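Glycoside hydrolase family 15, cellulose signaling associated protein envoy (Hypocrea jecorina, PDB 4WUJ) senses blue light through a flavin-binding LOV domain, the part held in this chain, in a pathway that integrates light and oxidative stress. Local coordinates at residues 20-24 with 128-133; 59-65 with 76-80; 105-111 with 123-129. All coordinates share one frame; numbering follows the deposited sequence.

Contact 1: 20-24 with 128-133; sequences RIASR and LPLWAD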
loop_
_atom_site.group_PDB
_atom_site.type_symbol
_atom_site.label_atom_id
_atom_site.label_comp_id
_atom_site.label_asym_id
_atom_site.label_seq_id
_atom_site.Cartn_x
_atom_site.Cartn_y
_atom_site.Cartn_z
ATOM N N ARG C 20 4.301 2.352 11.702
ATOM C CA ARG C 20 4.996 2.010 12.947
ATOM C C ARG C 20 6.394 1.464 12.625
ATOM O O ARG C 20 7.409 1.809 13.276
ATOM C CB ARG C 20 4.201 0.977 13.733
ATOM C CG ARG C 20 3.527 1.519 14.971
ATOM C CD ARG C 20 2.287 0.704 15.331
ATOM N NE ARG C 20 2.531 -0.741 15.346
ATOM C CZ ARG C 20 1.600 -1.655 15.077
ATOM N NH1 ARG C 20 0.355 -1.278 14.769
ATOM N NH2 ARG C 20 1.910 -2.944 15.120
ATOM N N ILE C 21 6.425 0.619 11.603
ATOM C CA ILE C 21 7.664 0.051 11.115
ATOM C C ILE C 21 8.641 1.123 10.677
ATOM O O ILE C 21 9.819 1.078 11.027
ATOM C CB ILE C 21 7.409 -0.908 9.955
ATOM C CG1 ILE C 21 7.045 -2.281 10.536
ATOM C CG2 ILE C 21 8.649 -1.015 9.072
ATOM C CD1 ILE C 21 6.184 -3.139 9.627
ATOM N N ALA C 22 8.136 2.084 9.911
ATOM C CA ALA C 22 8.945 3.167 9.383
ATOM C C ALA C 22 9.698 3.879 10.499
ATOM O O ALA C 22 10.880 4.221 10.346
ATOM C CB ALA C 22 8.065 4.159 8.616
ATOM N N SER C 23 9.007 4.079 11.624
ATOM C CA SER C 23 9.543 4.829 12.749
ATOM C C SER C 23 10.093 3.957 13.862
ATOM O O SER C 23 10.221 4.412 15.002
ATOM C CB SER C 23 8.442 5.735 13.328
ATOM O OG SER C 23 8.149 6.828 12.457
ATOM N N ARG C 24 10.388 2.697 13.560
ATOM C CA ARG C 24 10.887 1.784 14.594
ATOM C C ARG C 24 12.295 2.192 15.053
ATOM O O ARG C 24 13.088 2.688 14.249
ATOM C CB ARG C 24 10.936 0.342 14.076
ATOM C CG ARG C 24 12.033 0.089 13.038
ATOM C CD ARG C 24 11.703 -1.140 12.249
ATOM N NE ARG C 24 12.722 -1.551 11.295
ATOM C CZ ARG C 24 12.870 -1.025 10.091
ATOM N NH1 ARG C 24 12.088 -0.022 9.705
ATOM N NH2 ARG C 24 13.807 -1.493 9.277
ATOM N N LEU C 128 10.100 -8.054 8.623
ATOM C CA LEU C 128 10.131 -7.279 9.841
ATOM C C LEU C 128 9.155 -7.829 10.889
ATOM O O LEU C 128 8.075 -8.288 10.557
ATOM C CB LEU C 128 9.805 -5.817 9.510
ATOM C CG LEU C 128 10.730 -5.235 8.428
ATOM C CD1 LEU C 128 10.142 -5.311 7.028
ATOM C CD2 LEU C 128 11.054 -3.823 8.763
ATOM N N PRO C 129 9.543 -7.774 12.166
ATOM C CA PRO C 129 8.705 -8.143 13.306
ATOM C C PRO C 129 7.730 -7.051 13.725
ATOM O O PRO C 129 8.071 -5.873 13.659
ATOM C CB PRO C 129 9.728 -8.310 14.427
ATOM C CG PRO C 129 10.789 -7.252 14.084
ATOM C CD PRO C 129 10.910 -7.412 12.584
ATOM N N LEU C 130 6.541 -7.449 14.175
ATOM C CA LEU C 130 5.622 -6.545 14.858
ATOM C C LEU C 130 5.603 -6.827 16.360
ATOM O O LEU C 130 6.243 -7.768 16.830
ATOM C CB LEU C 130 4.200 -6.721 14.318
ATOM C CG LEU C 130 3.778 -5.713 13.266
ATOM C CD1 LEU C 130 4.814 -5.692 12.130
ATOM C CD2 LEU C 130 2.351 -6.020 12.757
ATOM N N TRP C 131 4.867 -6.004 17.105
ATOM C CA TRP C 131 4.594 -6.269 18.520
ATOM C C TRP C 131 3.235 -6.982 18.680
ATOM O O TRP C 131 2.344 -6.857 17.823
ATOM C CB TRP C 131 4.663 -4.965 19.348
ATOM C CG TRP C 131 3.497 -3.971 19.181
ATOM C CD1 TRP C 131 2.150 -4.246 19.268
ATOM C CD2 TRP C 131 3.596 -2.540 18.947
ATOM N NE1 TRP C 131 1.414 -3.088 19.081
ATOM C CE2 TRP C 131 2.272 -2.031 18.888
ATOM C CE3 TRP C 131 4.672 -1.647 18.773
ATOM C CZ2 TRP C 131 1.995 -0.659 18.660
ATOM C CZ3 TRP C 131 4.391 -0.276 18.541
ATOM C CH2 TRP C 131 3.065 0.196 18.490
ATOM N N ALA C 132 3.084 -7.743 19.766
ATOM C CA ALA C 132 1.839 -8.481 20.021
ATOM C C ALA C 132 0.617 -7.572 19.909
ATOM O O ALA C 132 0.464 -6.626 20.681
ATOM C CB ALA C 132 1.873 -9.160 21.391
ATOM N N ASP C 133 -0.237 -7.860 18.929
ATOM C CA ASP C 133 -1.461 -7.091 18.690
ATOM C C ASP C 133 -2.409 -7.282 19.865
ATOM O O ASP C 133 -2.188 -8.172 20.702
ATOM C CB ASP C 133 -2.150 -7.567 17.398
ATOM C CG ASP C 133 -1.813 -6.696 16.187
ATOM O OD1 ASP C 133 -0.685 -6.129 16.143
ATOM O OD2 ASP C 133 -2.686 -6.583 15.283
#

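Contact 2: 59-65 with 76-80; sequences FYQLTGY and RFLQN. With FMN (flavin mononucleotide), chain I.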
loop_
_atom_site.group_PDB
_atom_site.type_symbol
_atom_site.label_atom_id
_atom_site.label_comp_id
_atom_site.label_asym_id
_atom_site.label_seq_id
_atom_site.Cartn_x
_atom_site.Cartn_y
_atom_site.Cartn_z
ATOM N N PHE C 59 1.393 -8.103 -4.321
ATOM C CA PHE C 59 1.892 -9.480 -4.190
ATOM C C PHE C 59 1.249 -10.361 -5.245
ATOM O O PHE C 59 1.920 -11.178 -5.868
ATOM C CB PHE C 59 1.619 -10.059 -2.805
ATOM C CG PHE C 59 2.013 -11.537 -2.642
ATOM C CD1 PHE C 59 3.321 -11.891 -2.212
ATOM C CD2 PHE C 59 1.079 -12.551 -2.896
ATOM C CE1 PHE C 59 3.684 -13.244 -2.028
ATOM C CE2 PHE C 59 1.416 -13.902 -2.724
ATOM C CZ PHE C 59 2.724 -14.260 -2.270
ATOM N N TYR C 60 -0.052 -10.210 -5.446
ATOM C CA TYR C 60 -0.698 -11.000 -6.479
ATOM C C TYR C 60 -0.184 -10.613 -7.893
ATOM O O TYR C 60 -0.089 -11.452 -8.793
ATOM C CB TYR C 60 -2.198 -10.870 -6.363
ATOM C CG TYR C 60 -2.736 -11.276 -5.003
ATOM C CD1 TYR C 60 -2.539 -12.570 -4.514
ATOM C CD2 TYR C 60 -3.459 -10.387 -4.211
ATOM C CE1 TYR C 60 -3.037 -12.968 -3.277
ATOM C CE2 TYR C 60 -3.964 -10.785 -2.938
ATOM C CZ TYR C 60 -3.753 -12.082 -2.498
ATOM O OH TYR C 60 -4.213 -12.506 -1.277
ATOM N N GLN C 61 0.206 -9.355 -8.065
ATOM C CA GLN C 61 0.709 -8.902 -9.355
ATOM C C GLN C 61 2.146 -9.411 -9.558
ATOM O O GLN C 61 2.540 -9.803 -10.660
ATOM C CB GLN C 61 0.665 -7.359 -9.454
ATOM C CG GLN C 61 1.033 -6.799 -10.811
ATOM C CD GLN C 61 -0.136 -6.840 -11.758
ATOM O OE1 GLN C 61 -0.652 -7.909 -12.068
ATOM N NE2 GLN C 61 -0.593 -5.667 -12.193
ATOM N N LEU C 62 2.944 -9.369 -8.504
ATOM C CA LEU C 62 4.308 -9.863 -8.630
ATOM C C LEU C 62 4.312 -11.368 -8.854
ATOM O O LEU C 62 4.999 -11.844 -9.734
ATOM C CB LEU C 62 5.163 -9.504 -7.425
ATOM C CG LEU C 62 6.470 -10.296 -7.349
ATOM C CD1 LEU C 62 7.438 -9.875 -8.468
ATOM C CD2 LEU C 62 7.105 -10.122 -6.021
ATOM N N THR C 63 3.529 -12.121 -8.088
ATOM C CA THR C 63 3.684 -13.588 -8.073
ATOM C C THR C 63 2.761 -14.305 -9.046
ATOM O O THR C 63 2.995 -15.458 -9.382
ATOM C CB THR C 63 3.448 -14.187 -6.676
ATOM O OG1 THR C 63 2.072 -14.033 -6.293
ATOM C CG2 THR C 63 4.367 -13.545 -5.669
ATOM N N GLY C 64 1.700 -13.639 -9.483
ATOM C CA GLY C 64 0.705 -14.276 -10.334
ATOM C C GLY C 64 -0.340 -15.136 -9.635
ATOM O O GLY C 64 -1.276 -15.617 -10.287
ATOM N N TYR C 65 -0.216 -15.361 -8.323
ATOM C CA TYR C 65 -1.287 -16.088 -7.621
ATOM C C TYR C 65 -2.489 -15.197 -7.302
ATOM O O TYR C 65 -2.454 -13.960 -7.480
ATOM C CB TYR C 65 -0.781 -16.737 -6.331
ATOM C CG TYR C 65 0.309 -17.756 -6.538
ATOM C CD1 TYR C 65 1.641 -17.364 -6.540
ATOM C CD2 TYR C 65 0.013 -19.100 -6.730
ATOM C CE1 TYR C 65 2.653 -18.274 -6.734
ATOM C CE2 TYR C 65 1.017 -20.026 -6.906
ATOM C CZ TYR C 65 2.342 -19.595 -6.921
ATOM O OH TYR C 65 3.387 -20.464 -7.108
ATOM N N ARG C 76 6.734 -20.169 1.994
ATOM C CA ARG C 76 7.844 -20.911 1.367
ATOM C C ARG C 76 7.415 -21.505 0.007
ATOM O O ARG C 76 8.256 -21.888 -0.797
ATOM C CB ARG C 76 8.395 -22.034 2.292
ATOM C CG ARG C 76 7.395 -23.182 2.396
ATOM C CD ARG C 76 7.940 -24.398 3.187
ATOM N NE ARG C 76 8.249 -24.012 4.557
ATOM C CZ ARG C 76 7.381 -24.042 5.554
ATOM N NH1 ARG C 76 6.124 -24.395 5.337
ATOM N NH2 ARG C 76 7.766 -23.669 6.757
ATOM N N PHE C 77 6.116 -21.597 -0.258
ATOM C CA PHE C 77 5.704 -22.124 -1.541
ATOM C C PHE C 77 6.321 -21.300 -2.678
ATOM O O PHE C 77 6.389 -21.769 -3.800
ATOM C CB PHE C 77 4.177 -22.179 -1.663
ATOM C CG PHE C 77 3.522 -20.822 -1.704
ATOM C CD1 PHE C 77 3.539 -20.063 -2.869
ATOM C CD2 PHE C 77 2.887 -20.318 -0.589
ATOM C CE1 PHE C 77 2.944 -18.833 -2.913
ATOM C CE2 PHE C 77 2.278 -19.072 -0.625
ATOM C CZ PHE C 77 2.307 -18.331 -1.791
ATOM N N LEU C 78 6.811 -20.098 -2.371
ATOM C CA LEU C 78 7.410 -19.227 -3.372
ATOM C C LEU C 78 8.776 -19.726 -3.808
ATOM O O LEU C 78 9.321 -19.317 -4.838
ATOM C CB LEU C 78 7.537 -17.802 -2.821
ATOM C CG LEU C 78 6.235 -16.999 -2.627
ATOM C CD1 LEU C 78 6.541 -15.721 -1.884
ATOM C CD2 LEU C 78 5.607 -16.696 -3.967
ATOM N N GLN C 79 9.357 -20.602 -3.008
ATOM C CA GLN C 79 10.650 -21.175 -3.362
ATOM C C GLN C 79 10.477 -22.360 -4.307
ATOM O O GLN C 79 11.457 -22.918 -4.777
ATOM C CB GLN C 79 11.401 -21.603 -2.107
ATOM C CG GLN C 79 11.904 -20.474 -1.276
ATOM C CD GLN C 79 11.943 -20.835 0.212
ATOM O OE1 GLN C 79 12.145 -21.996 0.572
ATOM N NE2 GLN C 79 11.756 -19.835 1.082
ATOM N N ASN C 80 9.231 -22.727 -4.591
ATOM C CA ASN C 80 8.934 -23.937 -5.355
ATOM C C ASN C 80 8.306 -23.709 -6.724
ATOM O O ASN C 80 7.249 -23.085 -6.849
ATOM C CB ASN C 80 7.984 -24.843 -4.569
ATOM C CG ASN C 80 8.609 -25.396 -3.322
ATOM O OD1 ASN C 80 9.831 -25.576 -3.252
ATOM N ND2 ASN C 80 7.784 -25.663 -2.320
HETATM N N1 FMN I . 10.302 -16.811 1.527
HETATM C C2 FMN I . 10.504 -16.613 0.177
HETATM O O2 FMN I . 11.182 -17.405 -0.473
HETATM N N3 FMN I . 9.922 -15.519 -0.460
HETATM C C4 FMN I . 9.157 -14.610 0.229
HETATM O O4 FMN I . 8.651 -13.672 -0.379
HETATM C C4A FMN I . 8.944 -14.799 1.602
HETATM N N5 FMN I . 8.159 -13.911 2.325
HETATM C C5A FMN I . 7.971 -14.094 3.666
HETATM C C6 FMN I . 7.199 -13.173 4.348
HETATM C C7 FMN I . 6.955 -13.337 5.702
HETATM C C7M FMN I . 6.123 -12.305 6.397
HETATM C C8 FMN I . 7.513 -14.445 6.380
HETATM C C8M FMN I . 7.257 -14.628 7.856
HETATM C C9 FMN I . 8.310 -15.361 5.682
HETATM C C9A FMN I . 8.541 -15.195 4.321
HETATM N N10 FMN I . 9.319 -16.102 3.593
HETATM C C10 FMN I . 9.520 -15.904 2.240
HETATM C "C1'" FMN I . 10.033 -17.289 4.203
HETATM C "C2'" FMN I . 9.271 -18.578 4.411
HETATM O "O2'" FMN I . 7.924 -18.272 4.685
HETATM C "C3'" FMN I . 9.984 -19.383 5.536
HETATM O "O3'" FMN I . 10.063 -18.617 6.733
HETATM C "C4'" FMN I . 11.413 -19.785 5.099
HETATM O "O4'" FMN I . 11.307 -20.681 4.013
HETATM C "C5'" FMN I . 12.260 -20.384 6.236
HETATM O "O5'" FMN I . 11.535 -21.399 6.907
HETATM P P FMN I . 11.577 -22.912 6.403
HETATM O O1P FMN I . 10.598 -23.656 7.296
HETATM O O2P FMN I . 11.175 -23.128 4.985
HETATM O O3P FMN I . 12.957 -23.448 6.595
#

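Contact 3: 105-111 with 123-129; sequences QEVQVRI and NVVTILP. With FMN (flavin mononucleotide), chain I.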
loop_
_atom_site.group_PDB
_atom_site.type_symbol
_atom_site.label_atom_id
_atom_site.label_comp_id
_atom_site.label_asym_id
_atom_site.label_seq_id
_atom_site.Cartn_x
_atom_site.Cartn_y
_atom_site.Cartn_z
ATOM N N GLN C 105 13.934 -10.917 14.492
ATOM C CA GLN C 105 14.898 -9.974 13.963
ATOM C C GLN C 105 14.538 -9.597 12.546
ATOM O O GLN C 105 14.184 -10.458 11.732
ATOM C CB GLN C 105 16.308 -10.584 13.918
ATOM C CG GLN C 105 17.052 -10.671 15.237
ATOM C CD GLN C 105 18.232 -11.613 15.143
ATOM O OE1 GLN C 105 18.545 -12.127 14.057
ATOM N NE2 GLN C 105 18.893 -11.858 16.271
ATOM N N GLU C 106 14.700 -8.312 12.252
ATOM C CA GLU C 106 14.661 -7.806 10.890
ATOM C C GLU C 106 15.639 -8.607 10.098
ATOM O O GLU C 106 16.683 -8.979 10.624
ATOM C CB GLU C 106 15.126 -6.348 10.842
ATOM C CG GLU C 106 14.124 -5.378 11.380
ATOM C CD GLU C 106 14.710 -3.995 11.602
ATOM O OE1 GLU C 106 15.449 -3.485 10.709
ATOM O OE2 GLU C 106 14.400 -3.426 12.678
ATOM N N VAL C 107 15.345 -8.812 8.823
ATOM C CA VAL C 107 16.262 -9.492 7.962
ATOM C C VAL C 107 15.977 -9.139 6.547
ATOM O O VAL C 107 14.828 -8.928 6.145
ATOM C CB VAL C 107 16.141 -11.023 8.116
ATOM C CG1 VAL C 107 14.693 -11.472 7.883
ATOM C CG2 VAL C 107 17.076 -11.742 7.173
ATOM N N GLN C 108 17.027 -9.076 5.760
ATOM C CA GLN C 108 16.844 -8.815 4.355
ATOM C C GLN C 108 17.814 -9.670 3.598
ATOM O O GLN C 108 19.035 -9.611 3.831
ATOM C CB GLN C 108 17.022 -7.322 4.040
ATOM C CG GLN C 108 16.953 -6.995 2.572
ATOM C CD GLN C 108 17.097 -5.493 2.307
ATOM O OE1 GLN C 108 18.133 -4.888 2.594
ATOM N NE2 GLN C 108 16.041 -4.884 1.794
ATOM N N VAL C 109 17.260 -10.467 2.698
ATOM C CA VAL C 109 18.033 -11.348 1.871
ATOM C C VAL C 109 17.505 -11.284 0.464
ATOM O O VAL C 109 16.461 -10.714 0.184
ATOM C CB VAL C 109 17.910 -12.844 2.332
ATOM C CG1 VAL C 109 18.016 -12.953 3.844
ATOM C CG2 VAL C 109 16.607 -13.455 1.830
ATOM N N ARG C 110 18.239 -11.909 -0.433
ATOM C CA ARG C 110 17.805 -12.043 -1.796
ATOM C C ARG C 110 17.798 -13.521 -2.016
ATOM O O ARG C 110 18.619 -14.249 -1.440
ATOM C CB ARG C 110 18.772 -11.291 -2.747
ATOM C CG ARG C 110 19.853 -12.131 -3.436
ATOM C CD ARG C 110 20.967 -11.272 -4.176
ATOM N NE ARG C 110 21.994 -12.193 -4.665
ATOM C CZ ARG C 110 23.060 -12.585 -3.956
ATOM N NH1 ARG C 110 23.317 -12.062 -2.767
ATOM N NH2 ARG C 110 23.917 -13.464 -4.457
ATOM N N ILE C 111 16.872 -13.986 -2.831
ATOM C CA ILE C 111 16.652 -15.396 -2.926
ATOM C C ILE C 111 15.871 -15.637 -4.164
ATOM O O ILE C 111 15.134 -14.750 -4.600
ATOM C CB ILE C 111 15.798 -15.906 -1.668
ATOM C CG1 ILE C 111 15.412 -17.369 -1.807
ATOM C CG2 ILE C 111 14.520 -15.056 -1.454
ATOM C CD1 ILE C 111 14.692 -17.911 -0.564
ATOM N N ASN C 123 14.034 -12.286 -5.855
ATOM C CA ASN C 123 13.145 -11.554 -4.989
ATOM C C ASN C 123 13.955 -10.908 -3.885
ATOM O O ASN C 123 14.702 -11.606 -3.174
ATOM C CB ASN C 123 12.112 -12.547 -4.426
ATOM C CG ASN C 123 11.049 -11.876 -3.587
ATOM O OD1 ASN C 123 11.133 -10.676 -3.313
ATOM N ND2 ASN C 123 10.044 -12.658 -3.157
ATOM N N VAL C 124 13.866 -9.589 -3.727
ATOM C CA VAL C 124 14.495 -8.985 -2.545
ATOM C C VAL C 124 13.464 -8.881 -1.400
ATOM O O VAL C 124 12.614 -7.953 -1.330
ATOM C CB VAL C 124 15.180 -7.648 -2.824
ATOM C CG1 VAL C 124 15.900 -7.140 -1.591
ATOM C CG2 VAL C 124 16.144 -7.771 -4.018
ATOM N N VAL C 125 13.576 -9.858 -0.501
ATOM C CA VAL C 125 12.624 -10.053 0.579
ATOM C C VAL C 125 13.156 -9.452 1.828
ATOM O O VAL C 125 14.297 -9.710 2.232
ATOM C CB VAL C 125 12.388 -11.552 0.855
ATOM C CG1 VAL C 125 11.406 -11.720 1.970
ATOM C CG2 VAL C 125 11.888 -12.278 -0.406
ATOM N N THR C 126 12.328 -8.664 2.469
ATOM C CA THR C 126 12.644 -8.113 3.788
ATOM C C THR C 126 11.557 -8.541 4.757
ATOM O O THR C 126 10.378 -8.362 4.465
ATOM C CB THR C 126 12.589 -6.570 3.797
ATOM O OG1 THR C 126 13.469 -6.050 2.811
ATOM C CG2 THR C 126 12.957 -6.022 5.169
ATOM N N ILE C 127 11.938 -9.026 5.931
ATOM C CA ILE C 127 10.974 -9.454 6.905
ATOM C C ILE C 127 11.172 -8.668 8.162
ATOM O O ILE C 127 12.276 -8.590 8.702
ATOM C CB ILE C 127 11.094 -10.990 7.136
ATOM C CG1 ILE C 127 10.960 -11.684 5.783
ATOM C CG2 ILE C 127 10.036 -11.463 8.125
ATOM C CD1 ILE C 127 11.250 -13.136 5.731
ATOM N N LEU C 128 10.100 -8.054 8.623
ATOM C CA LEU C 128 10.131 -7.279 9.841
ATOM C C LEU C 128 9.155 -7.829 10.889
ATOM O O LEU C 128 8.075 -8.288 10.557
ATOM C CB LEU C 128 9.805 -5.817 9.510
ATOM C CG LEU C 128 10.730 -5.235 8.428
ATOM C CD1 LEU C 128 10.142 -5.311 7.028
ATOM C CD2 LEU C 128 11.054 -3.823 8.763
ATOM N N PRO C 129 9.543 -7.774 12.166
ATOM C CA PRO C 129 8.705 -8.143 13.306
ATOM C C PRO C 129 7.730 -7.051 13.725
ATOM O O PRO C 129 8.071 -5.873 13.659
ATOM C CB PRO C 129 9.728 -8.310 14.427
ATOM C CG PRO C 129 10.789 -7.252 14.084
ATOM C CD PRO C 129 10.910 -7.412 12.584
HETATM N N1 FMN I . 10.302 -16.811 1.527
HETATM C C2 FMN I . 10.504 -16.613 0.177
HETATM O O2 FMN I . 11.182 -17.405 -0.473
HETATM N N3 FMN I . 9.922 -15.519 -0.460
HETATM C C4 FMN I . 9.157 -14.610 0.229
HETATM O O4 FMN I . 8.651 -13.672 -0.379
HETATM C C4A FMN I . 8.944 -14.799 1.602
HETATM N N5 FMN I . 8.159 -13.911 2.325
HETATM C C5A FMN I . 7.971 -14.094 3.666
HETATM C C6 FMN I . 7.199 -13.173 4.348
HETATM C C7 FMN I . 6.955 -13.337 5.702
HETATM C C7M FMN I . 6.123 -12.305 6.397
HETATM C C8 FMN I . 7.513 -14.445 6.380
HETATM C C8M FMN I . 7.257 -14.628 7.856
HETATM C C9 FMN I . 8.310 -15.361 5.682
HETATM C C9A FMN I . 8.541 -15.195 4.321
HETATM N N10 FMN I . 9.319 -16.102 3.593
HETATM C C10 FMN I . 9.520 -15.904 2.240
HETATM C "C1'" FMN I . 10.033 -17.289 4.203
HETATM C "C2'" FMN I . 9.271 -18.578 4.411
HETATM O "O2'" FMN I . 7.924 -18.272 4.685
HETATM C "C3'" FMN I . 9.984 -19.383 5.536
HETATM O "O3'" FMN I . 10.063 -18.617 6.733
HETATM C "C4'" FMN I . 11.413 -19.785 5.099
HETATM O "O4'" FMN I . 11.307 -20.681 4.013
HETATM C "C5'" FMN I . 12.260 -20.384 6.236
HETATM O "O5'" FMN I . 11.535 -21.399 6.907
HETATM P P FMN I . 11.577 -22.912 6.403
HETATM O O1P FMN I . 10.598 -23.656 7.296
HETATM O O2P FMN I . 11.175 -23.128 4.985
HETATM O O3P FMN I . 12.957 -23.448 6.595
#

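Contact 1: 20-24 with 128-133
Arg20 lays its guanidinium flat on the indole of Trp131, with 19° between the planes and 4.1 Å between their centres, a stacked cation-pi pair. The aliphatic part of the arginine takes part as well: CD comes to 3.3 Å from Trp131 CH2, at the outer rim of the six-membered ring. A bend in the arginine chain at chi3 (49°) turns NE and CZ over the ring instead of past it. Charge adds a looser element. Asp133 OD1 lies 4.2 Å from Arg20 NH2, too far for a salt bridge, though the opposite charges probably still attract weakly. With an alanine here, Trp131 would probably lose the cation on its face and be freer to turn, and Asp133 its nearby positive charge.

Apolar contacts form the inner part. Ile21 uses two branches, CG2 against Leu128 CD2 at 3.7 Å and CD1 against Leu130 CD1 at 3.8 Å. Leu128 CD2 also sits over the centre of the Arg24 guanidinium, 3.6 Å from Arg24 CZ, so this one methyl meets both Ile21, in the last turn of the helix, and Arg24, in the loop just beyond it.

No hydrogen bond crosses between the segments. Within 20-24, however, Arg24 NH1 donates to Ile21 O at 2.8 Å and Arg24 N donates to the same oxygen from the opposite face of its carbonyl plane, which ties the arginine to the last turn; a salt bridge from Arg24 NE to Glu106 fixes its other side.

The contact joins the C-terminal end of helix 14-22 to the end of strand 120-129 and the loop after it. Val141 of the adjacent strand 139-144 and Leu31 also pack on Ile21, while Ala22, turned away, meets Met15 of the second subunit.

Contact 2: 59-65 with 76-80
Leu78 reaches from the flavin to Phe59 and Thr63, and its atoms can be taken in order. CB stands 4.1 Å from FMN N3, beside the pyrimidine end of the ring system. With CG anti to the carbonyl carbon (chi1 -70°), the isobutyl end is carried in between the flavin and helix 57-63, and its methyls divide the work: CD1 touches FMN O4 at 3.3 Å and the rim of the Phe59 ring at CE1, 3.8 Å away, whereas CD2 meets Thr63 CG2 at 3.8 Å. The Thr63 methyl in turn lies over a face of Phe59, and Thr63 OG1 donates to Phe59 O, which keeps that hydroxyl bonded within its own helix.

This is the flavin pocket of a LOV domain, a member of the PAS fold, in which helix 57-63 packs against the 3-10 turn 76-79 that carries flavin-binding residues. Arg76 grips the phosphate with NE to FMN O2P and NH2 to FMN O1P, the first nearly straight (174°), and its NH1 has a salt bridge to Asp49. Gln79 NE2 donates to FMN O2 at 2.9 Å and to the ribityl FMN O4' at 3.1 Å.

Farther from the flavin, Phe77 sets its edge toward the face of Tyr65 in a T-shaped pair, centroids 5.3 Å apart and planes at 74°. The neighbouring ring atom, Phe77 CZ, approaches Phe59 CZ at 4.1 Å, and Ile70 of helix 67-70 packs on both Tyr65 and Phe77.

Contact 3: 105-111 with 123-129
Val107 and Ile127 exchange a pair of backbone hydrogen bonds, Ile127 N to Val107 O being 2.9 Å long, and the pattern repeats at Val109 with Val125 and at Ile111 with Asn123. These hydrogen-bonded pairs alternate with the non-hydrogen-bonded pairs Gln108-Thr126 and Arg110-Val124, as in a regular antiparallel hairpin. Short CA-H...O contacts, such as Gln108 CA to Val125 O at 3.4 Å, supplement them.

Among side chains, the extended Gln108 brings NE2 to Thr126 OG1, a weak bond at 3.0 Å; this hydroxyl is also bonded to Tyr7 OH of the second subunit. Asn123 ND2 stands 3.3 Å from FMN O4, but its hydrogen bond goes to Asn113 OD1.

Packing divides by face. Val107 CG1 lies alongside Ile127 CB at 3.7 Å, and Ile111 CG2 meets Val125 CG2 at 4.0 Å. On this face Val125 CG2 touches FMN O4 at 3.5 Å and Ile127 CD1 covers FMN C9A at 3.7 Å, while Val107 and Ile111 meet helix 92-103.

The hairpin therefore offers the isoalloxazine a mostly branched aliphatic wall with Asn123 as its polar end, and turns the Thr126 and Val124 face to the second subunit.

In the fold
Contact 2 is the most buried, with none of its touching residues fully exposed; contacts 1 and 3 are partly buried, contact 1 lying farthest from the centre of the chain. Contacts 1 and 3 share Leu128, Pro129 and strand 120-129, and the salt bridge of Arg24 with Glu106 couples them directly. Contacts 2 and 3 both touch the flavin and meet where Gln79 packs on Ile111, the first supplying polar grips, the second an aliphatic wall. Contacts 1 and 2 lie on opposite sides of the chain's centre without touching. The chemistry follows place: cation-pi stacking and loose charge pairing on the more exposed side of contact 1, aromatic and methyl packing in contact 2, backbone hydrogen bonding in contact 3.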